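Local coordinates for cell wall surface anchor family protein (Streptococcus pneumoniae, PDB 4OQ1) that serves as an ancillary pilin of the pneumococcal pilus and probably fastens the pilus to the bacterial cell wall, at residues A[42-47]-A[117-122]; A[34-39]-A[187-192]; A[298-303]-A[318-323]. The protein carries 3 engineered substitutions. One frame throughout, in Å; residues are numbered along the deposited sequence.

Interaction 1: residues A[42-47]-A[117-122]; sequences SQLPSR and DAVSYP
Q43 passes obliquely over CG2 of V119, and following it outward shows how a polar side chain can do apolar work. Its CB makes the tightest approach, 3.3 Å from CG2 of V119. The first torsion sets CG beside the backbone N (chi1 -63°), and the extended chain then stays near the same methyl: CG is 4.1 Å from CG2 of V119, and CD, further on, comes back to 3.7 Å. At the tip, OE1 of Q43 is 3.6 Å from that methyl, but its polar partner is the hydroxyl of S191, to which it is hydrogen-bonded; NE2 of Q43 is 4.1 Å from CG2 of V119. Next along the loop, L44 crosses V119 at about a right angle, bringing its CD2 methyl to 4.1 Å from CB of V119. CB of A118 lies 3.7 Å from the carbonyl O of Q43. V119 also touches V40 of helix 37-42 and I114 of strand 114-115, so it packs between the helix and the hairpin. No hydrogen bond crosses between 42-47 and 117-122, which implies that they are held by van der Waals contact, while OE1 of Q43 takes its hydrogen bond from outside the pair.

Interaction 2: residues A[34-39]-A[187-192]; sequences LENYQE and EYRYSS
E39 and R189 form a salt bridge that spans two domains of the pilin. E39 stands on helix 37-42, beside the eight-stranded sheet of the N-terminal part of the chain; R189 belongs to the short strand 189-190 of the following prealbumin-like domain, of the CnaB kind.

The ionic part is an end-on grip, with NH1 and NH2 of the guanidinium both facing the carboxylate, though unevenly. OE1 of E39 is met by NH2 of R189 at 2.7 Å through its syn lone pair and by NH1 of R189 at 2.8 Å from above the carboxylate plane, and both bonds are bent. The straighter bond is the longer one: NH2 of R189 reaches OE2 of E39 at 3.1 Å with an N-H...O angle of 160°, close to the guanidinium plane. The two planes are turned 35° apart, so the pair is not the flat, symmetrical doublet of an ideal carboxylate-guanidinium bridge. The side chains come from opposite directions; R189 bends at its third torsion (chi3 -94°), whereas E39 reaches out extended.

The other hydrogen bond comes from within segment 34-39. N36 is the third residue of a type II turn running from L34 to Y37 and occupies the N-cap position of the helix, yet its side chain makes no capping bond and turns to E39 instead.

Further packing contacts are made by E39 with I185 of strand 177-185 and by R189 with T211 of strand 207-211. The bridge itself is a surface contact.

Three donors thus converge on OE1 of E39, and the third, ND2 of N36, binds it at 2.8 Å from above the carboxylate plane, with the oxygen lying nearly in the amide plane of N36.

Interaction 3: residues A[298-303]-A[318-323]; sequences VVVTSG and YYLWEL
L323 points one methyl at the fork of V299. Its CD1 is 4.2 Å from CG1 of V299 and equally 4.2 Å from CG2 of V299, so the leucine tip sits astride both branches of the valine instead of favouring one. In this position the valine holds CG1 anti to the backbone N (chi1 169°), with its two methyls about equally far from CD1 of L323. The other methyl of L323 turns back to its own strand, where CD2 lies at the edge of the W321 ring, in its plane, 3.8 Å from CD1 of W321.

The second pair is oriented differently. V300 and L320 meet tip to tip through single methyls, CG2 of V300 and CD2 of L320, 4.4 Å apart; the V300 CB-CG2 bond aims roughly at the leucine methyl, while the L320 CG-CD2 bond comes in at a slant. The remaining methyl of each side chain stands farther from the partner residue.

Here the contact passes across a strand that the two segments' strands share. In this second prealbumin-like domain, of the CnaB type, strands 296-301 and 316-322 both pair with strand 277-284 in a curled antiparallel sheet, and no hydrogen bond joins segments 298-303 and 318-323 directly. The CA atoms of V300 and L320 remain 8.7 Å apart, and the side chains bridge that distance.

Depth distinguishes the pairs. L320 is buried, touching F278 of the shared strand together with V336 and F338 of strand 336-340, and F308 of strand 307-310 is touched by both L320 and V300. V299 and L323 are exposed; at L323 the chain turns a corner as it leaves strand 316-322.

Interactions 1 and 2 are neighbours, their centres 10 Å apart, and both draw on helix 37-42 or the loop that follows it. Interaction 1, partly buried and apolar, packs that region against a hairpin of the same N-terminal part of the chain; interaction 2, charged and at the surface, ties it to the next domain. They also meet directly through the serines of 187-192: besides the bond at the tip of Q43, O of D117 is 3.0 Å from OG of S192, a probable hydrogen bond. Interaction 3 is remote, its centre about 50 Å from that of interaction 2. Lying wholly within the second prealbumin-like domain, it joins strands of one sheet through methyl groups alone, running from buried to exposed.

Interaction 1: residues A[42-47]-A[117-122]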
# COMPACT_ATOMS: atom_id res chain seq x y z
N SER A 42 15.18 -11.52 4.28
CA SER A 42 15.03 -10.14 4.78
C SER A 42 13.99 -10.09 5.86
O SER A 42 14.06 -9.29 6.74
CB SER A 42 14.70 -9.20 3.65
OG SER A 42 13.37 -9.35 3.24
N GLN A 43 13.03 -10.99 5.85
CA GLN A 43 11.98 -10.90 6.83
C GLN A 43 12.36 -11.60 8.14
O GLN A 43 11.56 -11.52 9.10
CB GLN A 43 10.68 -11.51 6.31
CG GLN A 43 10.02 -10.87 5.10
CD GLN A 43 8.85 -11.77 4.64
OE1 GLN A 43 7.79 -11.83 5.29
NE2 GLN A 43 9.06 -12.50 3.55
N LEU A 44 13.54 -12.24 8.20
CA LEU A 44 13.92 -12.93 9.44
C LEU A 44 14.49 -12.01 10.50
O LEU A 44 15.38 -11.23 10.23
CB LEU A 44 14.96 -13.97 9.20
CG LEU A 44 14.52 -15.10 8.29
CD1 LEU A 44 15.64 -16.10 8.26
CD2 LEU A 44 13.22 -15.73 8.79
N PRO A 45 14.02 -12.17 11.73
CA PRO A 45 14.68 -11.34 12.77
C PRO A 45 16.16 -11.61 12.85
O PRO A 45 16.96 -10.66 12.79
CB PRO A 45 13.98 -11.77 14.05
CG PRO A 45 12.63 -12.19 13.60
CD PRO A 45 12.83 -12.85 12.24
N SER A 46 16.54 -12.88 12.95
CA SER A 46 17.93 -13.30 13.03
C SER A 46 18.26 -14.34 11.97
O SER A 46 17.53 -15.28 11.81
CB SER A 46 18.19 -13.91 14.42
OG SER A 46 19.44 -14.59 14.47
N ARG A 47 19.38 -14.22 11.26
CA ARG A 47 19.79 -15.27 10.32
C ARG A 47 20.39 -16.47 11.06
O ARG A 47 20.72 -17.51 10.43
CB ARG A 47 20.82 -14.76 9.31
CG ARG A 47 20.57 -13.36 8.79
CD ARG A 47 21.83 -12.83 8.14
NE ARG A 47 22.14 -13.61 6.95
CZ ARG A 47 21.86 -13.26 5.69
NH1 ARG A 47 21.27 -12.11 5.43
NH2 ARG A 47 22.20 -14.06 4.69
N ASP A 117 6.98 -16.22 13.44
CA ASP A 117 5.89 -15.28 13.55
C ASP A 117 5.79 -14.39 12.34
O ASP A 117 4.76 -13.84 12.10
CB ASP A 117 6.14 -14.35 14.74
CG ASP A 117 6.16 -15.08 16.07
OD1 ASP A 117 5.65 -16.22 16.17
OD2 ASP A 117 6.70 -14.48 17.04
N ALA A 118 6.90 -14.20 11.64
CA ALA A 118 6.94 -13.34 10.49
C ALA A 118 6.82 -14.16 9.23
O ALA A 118 6.06 -13.81 8.34
CB ALA A 118 8.25 -12.58 10.47
N VAL A 119 7.57 -15.26 9.18
CA VAL A 119 7.82 -16.02 7.96
C VAL A 119 7.59 -17.53 8.13
O VAL A 119 8.15 -18.13 9.03
CB VAL A 119 9.29 -15.85 7.57
CG1 VAL A 119 9.72 -16.84 6.49
CG2 VAL A 119 9.51 -14.48 7.06
N SER A 120 6.82 -18.12 7.23
CA SER A 120 6.62 -19.55 7.17
C SER A 120 7.07 -20.03 5.80
O SER A 120 6.70 -19.42 4.80
CB SER A 120 5.18 -19.85 7.33
OG SER A 120 4.84 -19.65 8.68
N TYR A 121 7.89 -21.08 5.77
CA TYR A 121 8.28 -21.72 4.51
C TYR A 121 8.12 -23.21 4.67
O TYR A 121 9.10 -23.95 4.89
CB TYR A 121 9.65 -21.35 4.12
CG TYR A 121 9.93 -21.67 2.70
CD1 TYR A 121 10.04 -20.63 1.75
CD2 TYR A 121 10.07 -22.96 2.25
CE1 TYR A 121 10.24 -20.92 0.42
CE2 TYR A 121 10.30 -23.27 0.94
CZ TYR A 121 10.39 -22.25 0.01
OH TYR A 121 10.67 -22.55 -1.34
N PRO A 122 6.87 -23.67 4.56
CA PRO A 122 6.54 -25.08 4.56
C PRO A 122 7.01 -25.75 3.31
O PRO A 122 6.92 -25.20 2.24
CB PRO A 122 5.03 -25.09 4.70
CG PRO A 122 4.60 -23.76 4.25
CD PRO A 122 5.69 -22.81 4.46

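Interaction 2: residues A[34-39]-A[187-192]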
# COMPACT_ATOMS: atom_id res chain seq x y z
N LEU A 34 15.62 -21.69 -1.83
CA LEU A 34 14.20 -21.40 -1.64
C LEU A 34 13.65 -20.44 -2.71
O LEU A 34 14.42 -19.63 -3.30
CB LEU A 34 13.97 -20.75 -0.31
CG LEU A 34 14.55 -21.44 0.92
CD1 LEU A 34 14.13 -20.64 2.11
CD2 LEU A 34 14.11 -22.91 1.07
N GLU A 35 12.34 -20.46 -2.85
CA GLU A 35 11.63 -19.47 -3.64
C GLU A 35 11.74 -18.10 -2.91
O GLU A 35 11.53 -17.99 -1.68
CB GLU A 35 10.18 -19.86 -3.80
CG GLU A 35 9.89 -21.26 -4.45
CD GLU A 35 8.43 -21.69 -4.33
OE1 GLU A 35 7.50 -20.90 -4.10
OE2 GLU A 35 8.10 -22.89 -4.53
N ASN A 36 12.07 -17.05 -3.66
CA ASN A 36 11.97 -15.67 -3.17
C ASN A 36 12.92 -15.58 -2.00
O ASN A 36 12.62 -14.91 -1.02
CB ASN A 36 10.52 -15.35 -2.75
CG ASN A 36 10.22 -13.82 -2.72
OD1 ASN A 36 10.86 -13.07 -3.38
ND2 ASN A 36 9.24 -13.40 -1.92
N TYR A 37 14.08 -16.26 -2.13
CA TYR A 37 15.01 -16.45 -1.05
C TYR A 37 15.40 -15.13 -0.38
O TYR A 37 15.29 -15.03 0.80
CB TYR A 37 16.31 -17.18 -1.48
CG TYR A 37 17.29 -17.39 -0.34
CD1 TYR A 37 17.11 -18.46 0.60
CD2 TYR A 37 18.35 -16.51 -0.12
CE1 TYR A 37 17.99 -18.65 1.64
CE2 TYR A 37 19.21 -16.69 0.96
CZ TYR A 37 19.06 -17.75 1.82
OH TYR A 37 19.94 -17.93 2.89
N GLN A 38 15.89 -14.13 -1.14
CA GLN A 38 16.37 -12.83 -0.54
C GLN A 38 15.34 -12.19 0.31
O GLN A 38 15.63 -11.79 1.42
CB GLN A 38 16.80 -11.78 -1.56
CG GLN A 38 17.65 -12.27 -2.73
CD GLN A 38 18.84 -13.10 -2.31
OE1 GLN A 38 19.11 -14.17 -2.86
NE2 GLN A 38 19.58 -12.58 -1.34
N GLU A 39 14.14 -12.03 -0.24
CA GLU A 39 13.04 -11.42 0.52
C GLU A 39 12.61 -12.16 1.78
O GLU A 39 12.35 -11.57 2.78
CB GLU A 39 11.81 -11.22 -0.40
CG GLU A 39 10.67 -10.38 0.25
CD GLU A 39 9.55 -9.99 -0.70
OE1 GLU A 39 8.68 -10.84 -1.00
OE2 GLU A 39 9.50 -8.82 -1.18
N GLU A 187 4.49 -5.71 -3.48
CA GLU A 187 3.47 -4.98 -4.12
C GLU A 187 2.40 -5.98 -4.52
O GLU A 187 2.38 -6.44 -5.68
CB GLU A 187 4.06 -4.33 -5.37
CG GLU A 187 3.18 -3.47 -6.25
CD GLU A 187 3.98 -2.94 -7.47
OE1 GLU A 187 4.54 -3.74 -8.26
OE2 GLU A 187 4.05 -1.71 -7.64
N TYR A 188 1.49 -6.32 -3.63
CA TYR A 188 1.46 -5.95 -2.22
C TYR A 188 1.06 -7.21 -1.47
O TYR A 188 0.12 -7.83 -1.87
CB TYR A 188 0.38 -4.92 -2.00
CG TYR A 188 0.55 -3.60 -2.71
CD1 TYR A 188 1.50 -2.63 -2.27
CD2 TYR A 188 -0.21 -3.29 -3.84
CE1 TYR A 188 1.63 -1.40 -2.91
CE2 TYR A 188 -0.08 -2.06 -4.50
CZ TYR A 188 0.82 -1.10 -4.03
OH TYR A 188 0.89 0.10 -4.68
N ARG A 189 1.70 -7.52 -0.33
CA ARG A 189 1.55 -8.75 0.38
C ARG A 189 1.77 -8.40 1.80
O ARG A 189 2.68 -7.65 2.12
CB ARG A 189 2.57 -9.81 -0.06
CG ARG A 189 2.49 -9.99 -1.58
CD ARG A 189 3.40 -11.04 -2.18
NE ARG A 189 4.60 -10.35 -2.59
CZ ARG A 189 5.75 -10.34 -1.91
NH1 ARG A 189 5.90 -11.04 -0.78
NH2 ARG A 189 6.74 -9.63 -2.41
N TYR A 190 0.94 -8.91 2.67
CA TYR A 190 1.11 -8.72 4.07
C TYR A 190 2.38 -9.41 4.54
O TYR A 190 2.70 -10.51 4.09
CB TYR A 190 -0.11 -9.34 4.80
CG TYR A 190 -0.03 -9.38 6.25
CD1 TYR A 190 -0.50 -8.33 7.03
CD2 TYR A 190 0.50 -10.47 6.90
CE1 TYR A 190 -0.42 -8.31 8.37
CE2 TYR A 190 0.57 -10.47 8.29
CZ TYR A 190 0.07 -9.42 9.01
OH TYR A 190 0.13 -9.40 10.34
N SER A 191 3.08 -8.78 5.46
CA SER A 191 4.11 -9.46 6.20
C SER A 191 4.16 -8.81 7.52
O SER A 191 4.27 -7.59 7.60
CB SER A 191 5.48 -9.33 5.53
OG SER A 191 6.54 -9.50 6.46
N SER A 192 4.13 -9.59 8.58
CA SER A 192 3.98 -8.99 9.92
C SER A 192 5.21 -8.17 10.39
O SER A 192 5.10 -7.44 11.37
CB SER A 192 3.59 -10.02 10.98
OG SER A 192 4.58 -10.99 11.04

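Interaction 3: residues A[298-303]-A[318-323]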
# COMPACT_ATOMS: atom_id res chain seq x y z
N VAL A 298 -1.31 28.98 -6.94
CA VAL A 298 -1.91 29.99 -7.80
C VAL A 298 -1.94 31.33 -7.09
O VAL A 298 -2.70 31.52 -6.08
CB VAL A 298 -3.33 29.59 -8.14
CG1 VAL A 298 -4.02 30.63 -9.02
CG2 VAL A 298 -3.39 28.21 -8.78
N VAL A 299 -1.18 32.29 -7.63
CA VAL A 299 -1.20 33.69 -7.14
C VAL A 299 -1.70 34.57 -8.28
O VAL A 299 -1.28 34.42 -9.45
CB VAL A 299 0.15 34.10 -6.61
CG1 VAL A 299 0.28 35.60 -6.34
CG2 VAL A 299 0.43 33.31 -5.35
N VAL A 300 -2.62 35.46 -7.96
CA VAL A 300 -3.08 36.39 -8.94
C VAL A 300 -2.89 37.85 -8.49
O VAL A 300 -2.88 38.19 -7.30
CB VAL A 300 -4.49 36.17 -9.36
CG1 VAL A 300 -4.59 34.91 -10.18
CG2 VAL A 300 -5.42 36.16 -8.15
N THR A 301 -2.64 38.71 -9.49
CA THR A 301 -2.36 40.19 -9.21
C THR A 301 -3.27 41.03 -10.12
O THR A 301 -3.31 40.81 -11.34
CB THR A 301 -0.89 40.65 -9.46
OG1 THR A 301 0.01 39.88 -8.67
CG2 THR A 301 -0.69 42.17 -9.06
N SER A 302 -4.05 41.92 -9.53
CA SER A 302 -4.91 42.89 -10.33
C SER A 302 -4.00 43.70 -11.26
O SER A 302 -3.00 44.20 -10.83
CB SER A 302 -5.78 43.79 -9.45
OG SER A 302 -5.01 44.68 -8.64
N GLY A 303 -4.39 43.79 -12.55
CA GLY A 303 -3.56 44.37 -13.60
C GLY A 303 -3.81 45.87 -13.68
O GLY A 303 -4.45 46.46 -12.81
N TYR A 318 -13.92 28.32 -3.48
CA TYR A 318 -12.62 28.76 -3.31
C TYR A 318 -12.57 30.15 -2.63
O TYR A 318 -13.61 30.77 -2.40
CB TYR A 318 -11.94 28.87 -4.64
CG TYR A 318 -11.85 27.60 -5.42
CD1 TYR A 318 -10.79 26.77 -5.28
CD2 TYR A 318 -12.87 27.21 -6.23
CE1 TYR A 318 -10.72 25.58 -5.93
CE2 TYR A 318 -12.80 26.03 -6.96
CZ TYR A 318 -11.72 25.23 -6.80
OH TYR A 318 -11.54 24.10 -7.50
N TYR A 319 -11.37 30.63 -2.39
CA TYR A 319 -11.09 31.88 -1.65
C TYR A 319 -9.87 32.62 -2.21
O TYR A 319 -8.80 32.02 -2.43
CB TYR A 319 -10.92 31.67 -0.16
CG TYR A 319 -11.99 30.86 0.52
CD1 TYR A 319 -13.05 31.44 1.14
CD2 TYR A 319 -11.91 29.45 0.50
CE1 TYR A 319 -14.04 30.66 1.70
CE2 TYR A 319 -12.90 28.68 1.03
CZ TYR A 319 -13.92 29.29 1.65
OH TYR A 319 -14.86 28.48 2.17
N LEU A 320 -10.03 33.95 -2.37
CA LEU A 320 -8.95 34.83 -2.71
C LEU A 320 -8.40 35.31 -1.36
O LEU A 320 -9.09 36.12 -0.70
CB LEU A 320 -9.38 36.06 -3.52
CG LEU A 320 -9.99 35.74 -4.92
CD1 LEU A 320 -10.34 37.02 -5.65
CD2 LEU A 320 -8.98 35.01 -5.75
N TRP A 321 -7.26 34.77 -0.98
CA TRP A 321 -6.57 35.16 0.27
C TRP A 321 -5.69 36.32 -0.07
O TRP A 321 -4.75 36.16 -0.91
CB TRP A 321 -5.72 34.00 0.84
CG TRP A 321 -4.83 34.38 2.00
CD1 TRP A 321 -3.58 34.86 1.93
CD2 TRP A 321 -5.16 34.32 3.37
NE1 TRP A 321 -3.10 35.14 3.22
CE2 TRP A 321 -4.04 34.74 4.11
CE3 TRP A 321 -6.27 33.89 4.06
CZ2 TRP A 321 -4.05 34.84 5.52
CZ3 TRP A 321 -6.25 33.94 5.47
CH2 TRP A 321 -5.18 34.42 6.15
N GLU A 322 -5.96 37.48 0.50
CA GLU A 322 -5.21 38.74 0.10
C GLU A 322 -3.83 38.76 0.68
O GLU A 322 -3.65 38.69 1.93
CB GLU A 322 -5.93 40.03 0.49
CG GLU A 322 -5.22 41.28 -0.09
CD GLU A 322 -5.98 42.56 0.20
OE1 GLU A 322 -6.48 42.70 1.33
OE2 GLU A 322 -6.07 43.40 -0.71
N LEU A 323 -2.83 38.73 -0.21
CA LEU A 323 -1.45 38.87 0.20
C LEU A 323 -1.00 40.34 0.30
O LEU A 323 -0.24 40.65 1.17
CB LEU A 323 -0.55 38.18 -0.81
CG LEU A 323 -0.77 36.65 -0.94
CD1 LEU A 323 -0.07 36.04 -2.15
CD2 LEU A 323 -0.28 35.94 0.32